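Side-chain contacts in colicin-D (Escherichia coli, PDB 5ZNM), which kills Escherichia coli and closely related bacteria by inhibiting protein synthesis, here represented by its central domain and its C-terminal tRNase domain: residues Thr318-Arg321 and Asp322-Glu326; Gly337-Arg340 and Arg341-Gly344; Val347-Pro351 and Asn352-Val356; Pro28-Thr31 and Gln32-Glu36. All coordinates share one frame; numbering follows the deposited sequence.

Contact 1 of 4, residues Thr318-Arg321 and Asp322-Glu326; sequences TKFR and DAIEE
On helix 314-329, in the C-terminal tRNase domain, one helical turn brings Ile324 over Phe320, while the adjacent residues Arg321 and Asp322 form a salt bridge. CD1 of Ile324 sits over the centre of the Phe320 ring in a CH-pi contact, 3.7 Å from its centroid and 12° off the ring normal. The ring is placed for this by its first torsion, which sets CG anti to the backbone N (chi1 -170°).

In the salt bridge, Arg321 folds back at chi2 and chi3, and its guanidinium turns its NE side to the carboxylate: NE lies 2.8 Å and NH1 2.9 Å from Asp322 OD1. Both nitrogens thus grip one oxygen, NE on its anti side and NH1 on its syn side, from the same face of the carboxylate, whose plane is turned 27° from the guanidinium. A water oxygen 2.7 Å from Asp322 OD2 donates to it and accepts a weak bond from Arg321 NH1, so that it bridges the two groups. The helical hydrogen bond from Asp322 N to Thr318 O (2.9 Å) holds the aspartate backbone.

Arg321 NH1 also bonds the carbonyl of Gly203, while Glu325 pairs with Arg289. Phe320, Arg321 and Ile324 all pack on Leu295 of helix 292-297.

Contact 2 of 4, residues Gly337-Arg340 and Arg341-Gly344; sequences GTYR and REKG
Tyr339 and Arg341 run side by side in the same direction across a type I beta turn, Tyr339 to Glu342, and their contact is the close-packed part of this loop. Arg341 CB lies 3.6 Å from Tyr339 CE2, and farther out Arg341 CD comes within 3.6 Å of the phenolic OH of Tyr339. Arg341 keeps its chain extended through chi1 and chi2 before bending at chi3, which lets its methylenes follow the ring to the hydroxyl. The guanidinium does not stack on the ring: the two planes stand 53° apart. Glu342 meets the ring differently, with CG near the ring plane at the edge, 4.0 Å from Tyr339 CD2, and with its carboxylate nearly coplanar with the ring. The turn is closed by the hydrogen bond from Glu342 N to Tyr339 O (2.9 Å).

The other side is loose and exposed. Arg340 has an extended chain from CG to NE, and its NH2 comes to 3.6 Å from Arg341 NH2, an approach of like charges that is probably unfavourable; the Arg340 side chain also touches Glu386.

The loop connects strands 334-335 and 346-349. Ser345 draws its two arms together: its O takes the Thr338 hydroxyl, and its OG bonds Tyr339 N and Glu342 O. Tyr339 lies on Leu366 and Trp369 of strand 365-370 and on Leu387.

Contact 3 of 4, residues Val347-Pro351 and Asn352-Val356; sequences VYFNP and NTMNV
One amide oxygen, Asn350 OD1, takes two successive backbone N-H groups at the turn of the hairpin between strands 346-349 and 355-359. Asn352 N lies 2.8 Å and Thr353 N 3.0 Å from it, and they arrive from opposite faces of the amide plane, the first well above that plane. With CG anti to the backbone N (chi1 -174°), the Asn350 side chain reaches forward to the two N-H groups. Thr353 follows with an ST turn, its OG1 accepting from Asn355 N at 3.2 Å. A hydrogen bond from Asn350 N to Asn355 O (3.0 Å) joins the two arms just beyond the non-hydrogen-bonded pair Phe349 and Val356.

Those two residues point to the same face of the sheet. Val356 CG1 touches the Phe349 ring at its edge, 3.7 Å from CD1. Met354, bent at chi2 and chi3, lies alongside Phe349 and brings SD to 3.8 Å from CZ, a Met-aromatic contact at the ring edge. Leu382 of helix 376-384 packs on both.

Asn350 ND2 bonds Thr333 OG1, so both ends of this buried amide have partners. A single side-chain oxygen thus satisfies two turn N-H groups, while Asn350 O accepts a weak bond from Met354 N, and the apolar face joins the hairpin to the C-terminal helix.

Contact 4 of 4, residues Pro28-Thr31 and Gln32-Glu36; sequences PVYT and QEMME
Thr31 and Met34 cross at about a right angle where the loop after helix 3-22 enters helix 32-42. Thr31 is the N-cap residue, and with Met34 it forms a capping box. A chi1 of 63° turns its hydroxyl back over the first turn, where OG1 accepts from Met34 N at 3.1 Å, with an N-H...O angle of 160°. The Met34 side chain passes directly beside this oxygen, its CG also 3.1 Å from Thr31 OG1, a tight approach.

From there Met34 runs back along the incoming chain. It stays extended through chi2 and bends at the last torsion, which brings SD near Thr31 N and the methyl near Tyr30. At 3.7 Å from Met34 SD, the N-H of Thr31 makes a weak hydrogen bond to the sulfur. The Tyr30 side chain crosses that of Met34 at about a right angle. Met34 CE lies 3.9 Å from Tyr30 CD2, approaching the ring obliquely, and 3.6 Å from Val29 O. The Glu33 carboxylate also folds back toward Thr31, until OE2 is 3.7 Å from Thr31 CB.

Tyr30 OH bonds the carbonyl of Gly192, and its side chain packs on Pro213, Val214 and Pro230. Ala7 and Ala11 of the second subunit pack on Thr31 and Val29, respectively.

The exchange is thus uneven: Thr31 OG1 occupies an amide at the helix start that lacks a preceding-turn carbonyl, while the methionine returns only a weak N-H...S bond to Thr31 N, and an apolar methyl for Tyr30.

Contacts 1, 2 and 3 all belong to the C-terminal tRNase domain and follow one another along the chain, whereas contact 4 lies far off, its centre about 42 Å from that of contact 1 and about 49 Å from those of contacts 2 and 3. Contacts 2 and 3 touch directly: the start of the loop 337-344 folds back on the first strand of the hairpin, Thr338 C lying 3.5 Å from Val347 CG2. Contact 1 does not touch contact 3, their nearest atoms being about 7 Å apart, but helix 314-329 bridges the gap through His327, which bonds Tyr348 O and packs on Asn350 and Asn355. A sulfate near Glu342 and a glycerol near Asn350 probably come from the crystallisation liquor.

Contact 1 of 4, residues Thr318-Arg321 and Asp322-Glu326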
loop_
_atom_site.group_PDB
_atom_site.type_symbol
_atom_site.label_atom_id
_atom_site.label_comp_id
_atom_site.label_asym_id
_atom_site.label_seq_id
_atom_site.Cartn_x
_atom_site.Cartn_y
_atom_site.Cartn_z
ATOM N N THR A 318 -19.498 23.841 -22.503
ATOM C CA THR A 318 -18.194 23.823 -23.160
ATOM C C THR A 318 -17.957 25.109 -23.948
ATOM O O THR A 318 -16.837 25.638 -23.952
ATOM C CB THR A 318 -18.070 22.577 -24.051
ATOM O OG1 THR A 318 -18.220 21.398 -23.236
ATOM C CG2 THR A 318 -16.711 22.525 -24.750
ATOM N N LYS A 319 -18.997 25.647 -24.601
ATOM C CA LYS A 319 -18.869 26.966 -25.234
ATOM C C LYS A 319 -18.412 28.020 -24.230
ATOM O O LYS A 319 -17.504 28.815 -24.510
ATOM C CB LYS A 319 -20.207 27.404 -25.848
ATOM C CG LYS A 319 -20.591 26.765 -27.170
ATOM C CD LYS A 319 -21.771 27.580 -27.785
ATOM C CE LYS A 319 -22.305 26.906 -29.048
ATOM N NZ LYS A 319 -23.448 27.683 -29.598
ATOM N N PHE A 320 -19.062 28.055 -23.055
ATOM C CA PHE A 320 -18.745 29.038 -22.015
ATOM C C PHE A 320 -17.319 28.853 -21.508
ATOM O O PHE A 320 -16.552 29.817 -21.395
ATOM C CB PHE A 320 -19.756 28.877 -20.873
ATOM C CG PHE A 320 -19.730 29.975 -19.816
ATOM C CD1 PHE A 320 -19.399 31.273 -20.135
ATOM C CD2 PHE A 320 -20.083 29.679 -18.503
ATOM C CE1 PHE A 320 -19.414 32.275 -19.155
ATOM C CE2 PHE A 320 -20.091 30.660 -17.514
ATOM C CZ PHE A 320 -19.758 31.968 -17.848
ATOM N N ARG A 321 -16.934 27.605 -21.218
ATOM C CA ARG A 321 -15.557 27.327 -20.809
ATOM C C ARG A 321 -14.563 27.829 -21.857
ATOM O O ARG A 321 -13.579 28.514 -21.533
ATOM C CB ARG A 321 -15.391 25.820 -20.571
ATOM C CG ARG A 321 -14.126 25.375 -19.825
ATOM C CD ARG A 321 -12.869 25.342 -20.695
ATOM N NE ARG A 321 -13.025 24.588 -21.959
ATOM C CZ ARG A 321 -12.898 23.266 -22.076
ATOM N NH1 ARG A 321 -13.042 22.685 -23.268
ATOM N NH2 ARG A 321 -12.615 22.516 -21.006
ATOM N N ASP A 322 -14.811 27.497 -23.128
ATOM C CA ASP A 322 -13.913 27.917 -24.200
ATOM C C ASP A 322 -13.893 29.441 -24.338
ATOM O O ASP A 322 -12.827 30.037 -24.544
ATOM C CB ASP A 322 -14.320 27.242 -25.524
ATOM C CG ASP A 322 -14.014 25.721 -25.550
ATOM O OD1 ASP A 322 -13.262 25.226 -24.680
ATOM O OD2 ASP A 322 -14.535 25.011 -26.433
ATOM N N ALA A 323 -15.049 30.098 -24.185
ATOM C CA ALA A 323 -15.071 31.559 -24.277
ATOM C C ALA A 323 -14.233 32.195 -23.177
ATOM O O ALA A 323 -13.504 33.162 -23.422
ATOM C CB ALA A 323 -16.507 32.083 -24.224
ATOM N N ILE A 324 -14.309 31.661 -21.958
ATOM C CA ILE A 324 -13.467 32.172 -20.888
ATOM C C ILE A 324 -11.993 31.957 -21.219
ATOM O O ILE A 324 -11.161 32.846 -21.002
ATOM C CB ILE A 324 -13.874 31.530 -19.549
ATOM C CG1 ILE A 324 -15.319 31.927 -19.222
ATOM C CG2 ILE A 324 -12.899 31.912 -18.416
ATOM C CD1 ILE A 324 -16.039 30.953 -18.327
ATOM N N GLU A 325 -11.647 30.785 -21.768
ATOM C CA GLU A 325 -10.255 30.545 -22.152
ATOM C C GLU A 325 -9.801 31.492 -23.262
ATOM O O GLU A 325 -8.658 31.962 -23.242
ATOM C CB GLU A 325 -10.055 29.087 -22.577
ATOM C CG GLU A 325 -9.967 28.138 -21.393
ATOM C CD GLU A 325 -8.654 28.280 -20.631
ATOM O OE1 GLU A 325 -7.576 28.143 -21.246
ATOM O OE2 GLU A 325 -8.699 28.551 -19.417
ATOM N N GLU A 326 -10.669 31.768 -24.249
ATOM C CA GLU A 326 -10.302 32.709 -25.314
ATOM C C GLU A 326 -10.042 34.108 -24.756
ATOM O O GLU A 326 -9.117 34.807 -25.202
ATOM C CB GLU A 326 -11.402 32.762 -26.388
ATOM C CG GLU A 326 -11.502 31.476 -27.249
ATOM C CD GLU A 326 -12.684 31.474 -28.231
ATOM O OE1 GLU A 326 -13.316 32.538 -28.432
ATOM O OE2 GLU A 326 -12.990 30.394 -28.792
HETATM O O HOH W 1 -13.344 22.562 -26.379
#

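Contact 2 of 4, residues Gly337-Arg340 and Arg341-Gly344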
loop_
_atom_site.group_PDB
_atom_site.type_symbol
_atom_site.label_atom_id
_atom_site.label_comp_id
_atom_site.label_asym_id
_atom_site.label_seq_id
_atom_site.Cartn_x
_atom_site.Cartn_y
_atom_site.Cartn_z
ATOM N N GLY A 337 -6.579 44.669 -11.241
ATOM C CA GLY A 337 -7.316 44.801 -10.011
ATOM C C GLY A 337 -7.703 43.479 -9.373
ATOM O O GLY A 337 -7.094 42.419 -9.590
ATOM N N THR A 338 -8.762 43.553 -8.569
ATOM C CA THR A 338 -9.133 42.442 -7.703
ATOM C C THR A 338 -10.620 42.521 -7.405
ATOM O O THR A 338 -11.259 43.564 -7.594
ATOM C CB THR A 338 -8.328 42.461 -6.394
ATOM O OG1 THR A 338 -8.606 41.272 -5.640
ATOM C CG2 THR A 338 -8.695 43.692 -5.564
ATOM N N TYR A 339 -11.169 41.400 -6.932
ATOM C CA TYR A 339 -12.584 41.299 -6.574
ATOM C C TYR A 339 -12.670 41.204 -5.049
ATOM O O TYR A 339 -12.295 40.180 -4.464
ATOM C CB TYR A 339 -13.226 40.105 -7.284
ATOM C CG TYR A 339 -14.712 39.911 -7.037
ATOM C CD1 TYR A 339 -15.634 40.858 -7.455
ATOM C CD2 TYR A 339 -15.188 38.763 -6.410
ATOM C CE1 TYR A 339 -16.979 40.681 -7.244
ATOM C CE2 TYR A 339 -16.545 38.576 -6.189
ATOM C CZ TYR A 339 -17.438 39.540 -6.624
ATOM O OH TYR A 339 -18.792 39.385 -6.421
ATOM N N ARG A 340 -13.175 42.276 -4.424
ATOM C CA ARG A 340 -13.077 42.479 -2.974
ATOM C C ARG A 340 -13.580 41.271 -2.190
ATOM O O ARG A 340 -12.953 40.843 -1.215
ATOM C CB ARG A 340 -13.860 43.748 -2.586
ATOM C CG ARG A 340 -15.259 43.498 -2.011
ATOM C CD ARG A 340 -16.151 44.736 -1.938
ATOM N NE ARG A 340 -17.536 44.330 -1.728
ATOM C CZ ARG A 340 -18.602 45.069 -2.006
ATOM N NH1 ARG A 340 -18.467 46.287 -2.515
ATOM N NH2 ARG A 340 -19.812 44.576 -1.777
ATOM N N ARG A 341 -14.686 40.683 -2.640
ATOM C CA ARG A 341 -15.360 39.606 -1.934
ATOM C C ARG A 341 -14.511 38.335 -1.857
ATOM O O ARG A 341 -14.727 37.515 -0.960
ATOM C CB ARG A 341 -16.693 39.378 -2.649
ATOM C CG ARG A 341 -17.602 38.304 -2.118
ATOM C CD ARG A 341 -18.905 38.338 -2.927
ATOM N NE ARG A 341 -19.596 39.614 -2.762
ATOM C CZ ARG A 341 -20.297 39.932 -1.674
ATOM N NH1 ARG A 341 -20.390 39.066 -0.668
ATOM N NH2 ARG A 341 -20.897 41.109 -1.582
ATOM N N GLU A 342 -13.534 38.175 -2.751
ATOM C CA GLU A 342 -12.650 37.008 -2.798
ATOM C C GLU A 342 -11.213 37.471 -2.566
ATOM O O GLU A 342 -10.519 37.859 -3.503
ATOM C CB GLU A 342 -12.787 36.279 -4.129
ATOM C CG GLU A 342 -14.091 35.532 -4.265
ATOM C CD GLU A 342 -14.159 34.307 -3.368
ATOM O OE1 GLU A 342 -13.096 33.718 -3.075
ATOM O OE2 GLU A 342 -15.275 33.934 -2.955
ATOM N N LYS A 343 -10.760 37.404 -1.315
ATOM C CA LYS A 343 -9.442 37.924 -0.969
ATOM C C LYS A 343 -8.366 37.256 -1.818
ATOM O O LYS A 343 -8.325 36.028 -1.948
ATOM C CB LYS A 343 -9.173 37.707 0.531
ATOM C CG LYS A 343 -7.748 38.062 1.053
ATOM C CD LYS A 343 -7.014 39.189 0.305
ATOM C CE LYS A 343 -5.543 39.291 0.721
ATOM N NZ LYS A 343 -4.677 39.680 -0.442
ATOM N N GLY A 344 -7.499 38.073 -2.417
ATOM C CA GLY A 344 -6.424 37.534 -3.222
ATOM C C GLY A 344 -6.827 37.095 -4.611
ATOM O O GLY A 344 -5.997 36.522 -5.326
#

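Contact 3 of 4, residues Val347-Pro351 and Asn352-Val356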
loop_
_atom_site.group_PDB
_atom_site.type_symbol
_atom_site.label_atom_id
_atom_site.label_comp_id
_atom_site.label_asym_id
_atom_site.label_seq_id
_atom_site.Cartn_x
_atom_site.Cartn_y
_atom_site.Cartn_z
ATOM N N VAL A 347 -8.305 39.838 -11.267
ATOM C CA VAL A 347 -9.293 40.143 -12.302
ATOM C C VAL A 347 -8.555 40.342 -13.620
ATOM O O VAL A 347 -7.548 41.059 -13.669
ATOM C CB VAL A 347 -10.139 41.385 -11.948
ATOM C CG1 VAL A 347 -11.115 41.684 -13.055
ATOM C CG2 VAL A 347 -10.900 41.192 -10.609
ATOM N N TYR A 348 -9.061 39.721 -14.686
ATOM C CA TYR A 348 -8.453 39.785 -16.014
ATOM C C TYR A 348 -9.409 40.521 -16.936
ATOM O O TYR A 348 -10.536 40.066 -17.158
ATOM C CB TYR A 348 -8.112 38.386 -16.544
ATOM C CG TYR A 348 -7.035 37.774 -15.686
ATOM C CD1 TYR A 348 -5.699 38.119 -15.865
ATOM C CD2 TYR A 348 -7.355 36.900 -14.661
ATOM C CE1 TYR A 348 -4.713 37.591 -15.047
ATOM C CE2 TYR A 348 -6.377 36.364 -13.849
ATOM C CZ TYR A 348 -5.064 36.715 -14.045
ATOM O OH TYR A 348 -4.095 36.181 -13.227
ATOM N N PHE A 349 -8.974 41.677 -17.424
ATOM C CA PHE A 349 -9.826 42.622 -18.139
ATOM C C PHE A 349 -9.417 42.691 -19.601
ATOM O O PHE A 349 -8.222 42.687 -19.916
ATOM C CB PHE A 349 -9.713 44.009 -17.499
ATOM C CG PHE A 349 -10.443 45.096 -18.244
ATOM C CD1 PHE A 349 -11.824 45.105 -18.304
ATOM C CD2 PHE A 349 -9.741 46.115 -18.865
ATOM C CE1 PHE A 349 -12.510 46.147 -18.966
ATOM C CE2 PHE A 349 -10.415 47.151 -19.543
ATOM C CZ PHE A 349 -11.799 47.161 -19.584
ATOM N N ASN A 350 -10.407 42.745 -20.499
ATOM C CA ASN A 350 -10.121 42.999 -21.907
ATOM C C ASN A 350 -10.651 44.369 -22.291
ATOM O O ASN A 350 -11.853 44.612 -22.153
ATOM C CB ASN A 350 -10.734 41.917 -22.801
ATOM C CG ASN A 350 -10.328 42.078 -24.246
ATOM O OD1 ASN A 350 -10.882 42.907 -24.961
ATOM N ND2 ASN A 350 -9.348 41.294 -24.680
ATOM N N PRO A 351 -9.818 45.293 -22.783
ATOM C CA PRO A 351 -10.299 46.650 -23.070
ATOM C C PRO A 351 -11.147 46.766 -24.330
ATOM O O PRO A 351 -11.728 47.830 -24.558
ATOM C CB PRO A 351 -8.998 47.452 -23.220
ATOM C CG PRO A 351 -7.985 46.436 -23.660
ATOM C CD PRO A 351 -8.363 45.160 -22.967
ATOM N N ASN A 352 -11.239 45.721 -25.145
ATOM C CA ASN A 352 -12.051 45.797 -26.351
ATOM C C ASN A 352 -13.456 45.265 -26.115
ATOM O O ASN A 352 -14.441 45.932 -26.439
ATOM C CB ASN A 352 -11.390 45.020 -27.483
ATOM C CG ASN A 352 -9.978 45.467 -27.742
ATOM O OD1 ASN A 352 -9.063 44.651 -27.837
ATOM N ND2 ASN A 352 -9.792 46.769 -27.866
ATOM N N THR A 353 -13.566 44.062 -25.551
ATOM C CA THR A 353 -14.884 43.554 -25.197
ATOM C C THR A 353 -15.411 44.129 -23.894
ATOM O O THR A 353 -16.611 44.002 -23.630
ATOM C CB THR A 353 -14.856 42.036 -25.059
ATOM O OG1 THR A 353 -14.038 41.700 -23.939
ATOM C CG2 THR A 353 -14.298 41.369 -26.338
ATOM N N MET A 354 -14.537 44.717 -23.066
ATOM C CA MET A 354 -14.845 45.205 -21.720
ATOM C C MET A 354 -15.222 44.091 -20.757
ATOM O O MET A 354 -15.780 44.358 -19.687
ATOM C CB MET A 354 -15.945 46.275 -21.737
ATOM C CG MET A 354 -15.645 47.415 -22.681
ATOM S SD MET A 354 -14.414 48.540 -22.024
ATOM C CE MET A 354 -15.338 49.257 -20.664
ATOM N N ASN A 355 -14.889 42.843 -21.081
ATOM C CA ASN A 355 -15.203 41.736 -20.191
ATOM C C ASN A 355 -14.161 41.613 -19.087
ATOM O O ASN A 355 -12.979 41.917 -19.279
ATOM C CB ASN A 355 -15.304 40.425 -20.980
ATOM C CG ASN A 355 -16.609 40.320 -21.756
ATOM O OD1 ASN A 355 -17.557 41.062 -21.484
ATOM N ND2 ASN A 355 -16.672 39.396 -22.727
ATOM N N VAL A 356 -14.616 41.181 -17.915
ATOM C CA VAL A 356 -13.731 40.763 -16.837
ATOM C C VAL A 356 -13.976 39.292 -16.557
ATOM O O VAL A 356 -15.095 38.794 -16.712
ATOM C CB VAL A 356 -13.957 41.579 -15.544
ATOM C CG1 VAL A 356 -13.510 43.020 -15.745
ATOM C CG2 VAL A 356 -15.440 41.529 -15.161
#

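Contact 4 of 4, residues Pro28-Thr31 and Gln32-Glu36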
loop_
_atom_site.group_PDB
_atom_site.type_symbol
_atom_site.label_atom_id
_atom_site.label_comp_id
_atom_site.label_asym_id
_atom_site.label_seq_id
_atom_site.Cartn_x
_atom_site.Cartn_y
_atom_site.Cartn_z
ATOM N N PRO A 28 11.284 -3.409 -20.635
ATOM C CA PRO A 28 12.637 -3.536 -21.182
ATOM C C PRO A 28 13.685 -3.334 -20.103
ATOM O O PRO A 28 13.366 -3.053 -18.937
ATOM C CB PRO A 28 12.673 -2.418 -22.225
ATOM C CG PRO A 28 11.856 -1.300 -21.545
ATOM C CD PRO A 28 10.794 -2.017 -20.701
ATOM N N VAL A 29 14.938 -3.494 -20.466
ATOM C CA VAL A 29 16.030 -2.953 -19.674
ATOM C C VAL A 29 16.390 -1.613 -20.288
ATOM O O VAL A 29 16.150 -1.355 -21.473
ATOM C CB VAL A 29 17.254 -3.897 -19.591
ATOM C CG1 VAL A 29 16.853 -5.213 -18.915
ATOM C CG2 VAL A 29 17.836 -4.156 -20.936
ATOM N N TYR A 30 16.945 -0.735 -19.467
ATOM C CA TYR A 30 17.105 0.660 -19.833
ATOM C C TYR A 30 18.584 0.976 -19.906
ATOM O O TYR A 30 19.310 0.825 -18.916
ATOM C CB TYR A 30 16.392 1.576 -18.828
ATOM C CG TYR A 30 14.897 1.397 -18.884
ATOM C CD1 TYR A 30 14.278 0.370 -18.179
ATOM C CD2 TYR A 30 14.102 2.240 -19.661
ATOM C CE1 TYR A 30 12.906 0.182 -18.243
ATOM C CE2 TYR A 30 12.725 2.066 -19.731
ATOM C CZ TYR A 30 12.133 1.041 -19.022
ATOM O OH TYR A 30 10.778 0.872 -19.097
ATOM N N THR A 31 19.027 1.398 -21.080
ATOM C CA THR A 31 20.289 2.097 -21.137
ATOM C C THR A 31 20.163 3.421 -20.393
ATOM O O THR A 31 19.065 3.919 -20.114
ATOM C CB THR A 31 20.713 2.328 -22.585
ATOM O OG1 THR A 31 19.760 3.175 -23.232
ATOM C CG2 THR A 31 20.788 0.990 -23.332
ATOM N N GLN A 32 21.320 3.955 -20.012
ATOM C CA GLN A 32 21.429 5.313 -19.507
ATOM C C GLN A 32 20.606 6.286 -20.360
ATOM O O GLN A 32 19.699 6.969 -19.865
ATOM C CB GLN A 32 22.916 5.679 -19.510
ATOM C CG GLN A 32 23.262 6.987 -18.899
ATOM C CD GLN A 32 23.236 6.929 -17.409
ATOM O OE1 GLN A 32 23.557 5.913 -16.795
ATOM N NE2 GLN A 32 22.824 8.015 -16.813
ATOM N N GLU A 33 20.909 6.313 -21.662
ATOM C CA GLU A 33 20.248 7.201 -22.616
ATOM C C GLU A 33 18.733 7.031 -22.594
ATOM O O GLU A 33 17.985 8.018 -22.617
ATOM C CB GLU A 33 20.785 6.939 -24.033
ATOM C CG GLU A 33 22.296 6.859 -24.175
ATOM C CD GLU A 33 22.846 5.441 -23.973
ATOM O OE1 GLU A 33 22.962 4.698 -24.956
ATOM O OE2 GLU A 33 23.164 5.086 -22.834
ATOM N N MET A 34 18.259 5.780 -22.599
ATOM C CA MET A 34 16.822 5.536 -22.549
ATOM C C MET A 34 16.220 6.125 -21.286
ATOM O O MET A 34 15.170 6.778 -21.325
ATOM C CB MET A 34 16.527 4.041 -22.596
ATOM C CG MET A 34 16.722 3.395 -23.956
ATOM S SD MET A 34 16.579 1.609 -23.834
ATOM C CE MET A 34 14.844 1.412 -23.440
ATOM N N MET A 35 16.864 5.874 -20.147
ATOM C CA MET A 35 16.300 6.296 -18.873
ATOM C C MET A 35 16.173 7.813 -18.814
ATOM O O MET A 35 15.188 8.345 -18.282
ATOM C CB MET A 35 17.164 5.758 -17.728
ATOM C CG MET A 35 16.736 6.279 -16.381
ATOM S SD MET A 35 18.054 6.180 -15.171
ATOM C CE MET A 35 19.305 7.195 -15.957
ATOM N N GLU A 36 17.152 8.523 -19.378
ATOM C CA GLU A 36 17.099 9.973 -19.437
ATOM C C GLU A 36 15.935 10.446 -20.297
ATOM O O GLU A 36 15.211 11.377 -19.923
ATOM C CB GLU A 36 18.414 10.512 -19.987
ATOM C CG GLU A 36 19.612 10.167 -19.147
ATOM C CD GLU A 36 20.661 11.253 -19.191
ATOM O OE1 GLU A 36 21.756 10.997 -19.732
ATOM O OE2 GLU A 36 20.382 12.360 -18.688
#